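Side-chain contact in acyl-coenzyme A oxidase 3 (Yarrowia lipolytica, PDB 5YS9), which oxidises acyl-CoA esters to trans-2-enoyl-CoA with FAD and molecular oxygen, releasing hydrogen peroxide in peroxisomal fatty acid beta-oxidation: residues A[637-641]-A[642-646]. Residues are numbered along the deposited sequence; the frame is centred on the assembly and turned at random.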
loop_
_atom_site.group_PDB
_atom_site.type_symbol
_atom_site.label_atom_id
_atom_site.label_comp_id
_atom_site.label_asym_id
_atom_site.label_seq_id
_atom_site.Cartn_x
_atom_site.Cartn_y
_atom_site.Cartn_z
ATOM N N PHE A 637 -7.727 23.442 -4.092
ATOM C CA PHE A 637 -8.717 22.409 -3.716
ATOM C C PHE A 637 -9.760 22.918 -2.713
ATOM O O PHE A 637 -10.830 22.357 -2.620
ATOM C CB PHE A 637 -8.057 21.205 -3.113
ATOM C CG PHE A 637 -7.027 20.545 -3.985
ATOM C CD1 PHE A 637 -7.352 20.064 -5.255
ATOM C CD2 PHE A 637 -5.744 20.302 -3.492
ATOM C CE1 PHE A 637 -6.377 19.405 -6.030
ATOM C CE2 PHE A 637 -4.777 19.631 -4.251
ATOM C CZ PHE A 637 -5.086 19.195 -5.526
ATOM N N GLY A 638 -9.442 23.959 -1.945
ATOM C CA GLY A 638 -10.392 24.571 -1.011
ATOM C C GLY A 638 -10.817 23.699 0.160
ATOM O O GLY A 638 -11.961 23.727 0.579
ATOM N N LEU A 639 -9.891 22.925 0.686
ATOM C CA LEU A 639 -10.174 22.029 1.790
ATOM C C LEU A 639 -9.948 22.770 3.094
ATOM O O LEU A 639 -8.888 23.307 3.298
ATOM C CB LEU A 639 -9.247 20.812 1.726
ATOM C CG LEU A 639 -9.392 19.901 0.482
ATOM C CD1 LEU A 639 -8.317 18.850 0.451
ATOM C CD2 LEU A 639 -10.788 19.271 0.424
ATOM N N SER A 640 -10.943 22.783 3.972
ATOM C CA SER A 640 -10.763 23.292 5.315
ATOM C C SER A 640 -10.010 22.248 6.148
ATOM O O SER A 640 -9.842 21.077 5.743
ATOM C CB SER A 640 -12.111 23.610 5.975
ATOM O OG SER A 640 -12.875 22.421 6.140
ATOM N N ASP A 641 -9.570 22.685 7.324
ATOM C CA ASP A 641 -8.804 21.841 8.160
ATOM C C ASP A 641 -9.650 20.607 8.573
ATOM O O ASP A 641 -9.122 19.529 8.823
ATOM C CB ASP A 641 -8.339 22.610 9.379
ATOM C CG ASP A 641 -7.202 23.577 9.094
ATOM O OD1 ASP A 641 -6.587 23.497 8.020
ATOM O OD2 ASP A 641 -6.898 24.397 10.009
ATOM N N TRP A 642 -10.964 20.760 8.620
ATOM C CA TRP A 642 -11.826 19.648 8.972
ATOM C C TRP A 642 -11.714 18.517 7.946
ATOM O O TRP A 642 -11.680 17.350 8.363
ATOM C CB TRP A 642 -13.242 20.142 9.110
ATOM C CG TRP A 642 -14.268 19.166 9.667
ATOM C CD1 TRP A 642 -14.637 19.022 10.976
ATOM C CD2 TRP A 642 -15.089 18.240 8.908
ATOM N NE1 TRP A 642 -15.603 18.083 11.068
ATOM C CE2 TRP A 642 -15.911 17.589 9.822
ATOM C CE3 TRP A 642 -15.181 17.906 7.553
ATOM C CZ2 TRP A 642 -16.829 16.602 9.442
ATOM C CZ3 TRP A 642 -16.124 16.926 7.150
ATOM C CH2 TRP A 642 -16.938 16.302 8.101
ATOM N N PHE A 643 -11.617 18.860 6.638
ATOM C CA PHE A 643 -11.482 17.851 5.526
ATOM C C PHE A 643 -10.087 17.264 5.419
ATOM O O PHE A 643 -9.907 16.094 5.002
ATOM C CB PHE A 643 -11.904 18.402 4.140
ATOM C CG PHE A 643 -13.380 18.480 3.957
ATOM C CD1 PHE A 643 -14.087 17.395 3.508
ATOM C CD2 PHE A 643 -14.075 19.615 4.314
ATOM C CE1 PHE A 643 -15.484 17.448 3.386
ATOM C CE2 PHE A 643 -15.454 19.688 4.183
ATOM C CZ PHE A 643 -16.159 18.605 3.719
ATOM N N ILE A 644 -9.108 18.084 5.760
ATOM C CA ILE A 644 -7.733 17.670 5.822
ATOM C C ILE A 644 -7.541 16.633 6.905
ATOM O O ILE A 644 -6.870 15.647 6.702
ATOM C CB ILE A 644 -6.835 18.893 6.092
ATOM C CG1 ILE A 644 -6.851 19.825 4.885
ATOM C CG2 ILE A 644 -5.419 18.485 6.447
ATOM C CD1 ILE A 644 -6.006 19.350 3.740
ATOM N N ASN A 645 -8.115 16.898 8.070
ATOM C CA ASN A 645 -8.163 15.963 9.176
ATOM C C ASN A 645 -6.801 15.389 9.518
ATOM O O ASN A 645 -6.679 14.214 9.805
ATOM C CB ASN A 645 -9.192 14.865 8.947
ATOM C CG ASN A 645 -9.717 14.272 10.240
ATOM O OD1 ASN A 645 -10.312 13.224 10.236
ATOM N ND2 ASN A 645 -9.496 14.947 11.339
ATOM N N ALA A 646 -5.780 16.224 9.438
ATOM C CA ALA A 646 -4.442 15.855 9.835
ATOM C C ALA A 646 -3.731 17.103 10.317
ATOM O O ALA A 646 -3.734 18.098 9.624
ATOM C CB ALA A 646 -3.712 15.226 8.675
HETATM O O HOH W 1 -6.515 18.768 10.049
#
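Leu639 packs against Ile644 where the chain enters helix 641-644, a single short turn with Ser640 at its N-cap. CD1 of Leu639 lies 4.1 Å from CD1 of Ile644, and the two side chains cross at about a right angle. The other Leu639 branch, CD2, reaches CB of Phe643 at 4.0 Å. Ile644 has CG1 anti to its carbonyl carbon (chi1 -68°). This turns CG1 back over the start of the helix, 3.4 Å from the O of Ser640. With an alanine here, CG1 and CD1 are gone, which would probably open a gap beside Leu639 and strip the apolar cover CG1 gives the Ser640 carbonyl.

That carbonyl accepts a good bond from the N of Ile644 (3.1 Å, 160°) and a weak one from the N of Phe643. The Ser640 hydroxyl lies at the edge of the Phe643 ring, with OG 3.6 Å from CD2, and hydrogen-bonds to Glu63. CE3 of Trp642 sits over the centre of one face of the same ring. Met59 and Glu63 of helix 49-63 also touch Phe643, so the turn packs on that helix. The CB of Asp641 points away from the 642-646 segment, and its OD1 accepts a hydrogen bond from the N of Tyr651. Its backbone closes the turn: Asn645, with positive phi, ends the helix, and its N donates to the O of Asp641 at 2.9 Å, tilted 27° from the carbonyl plane.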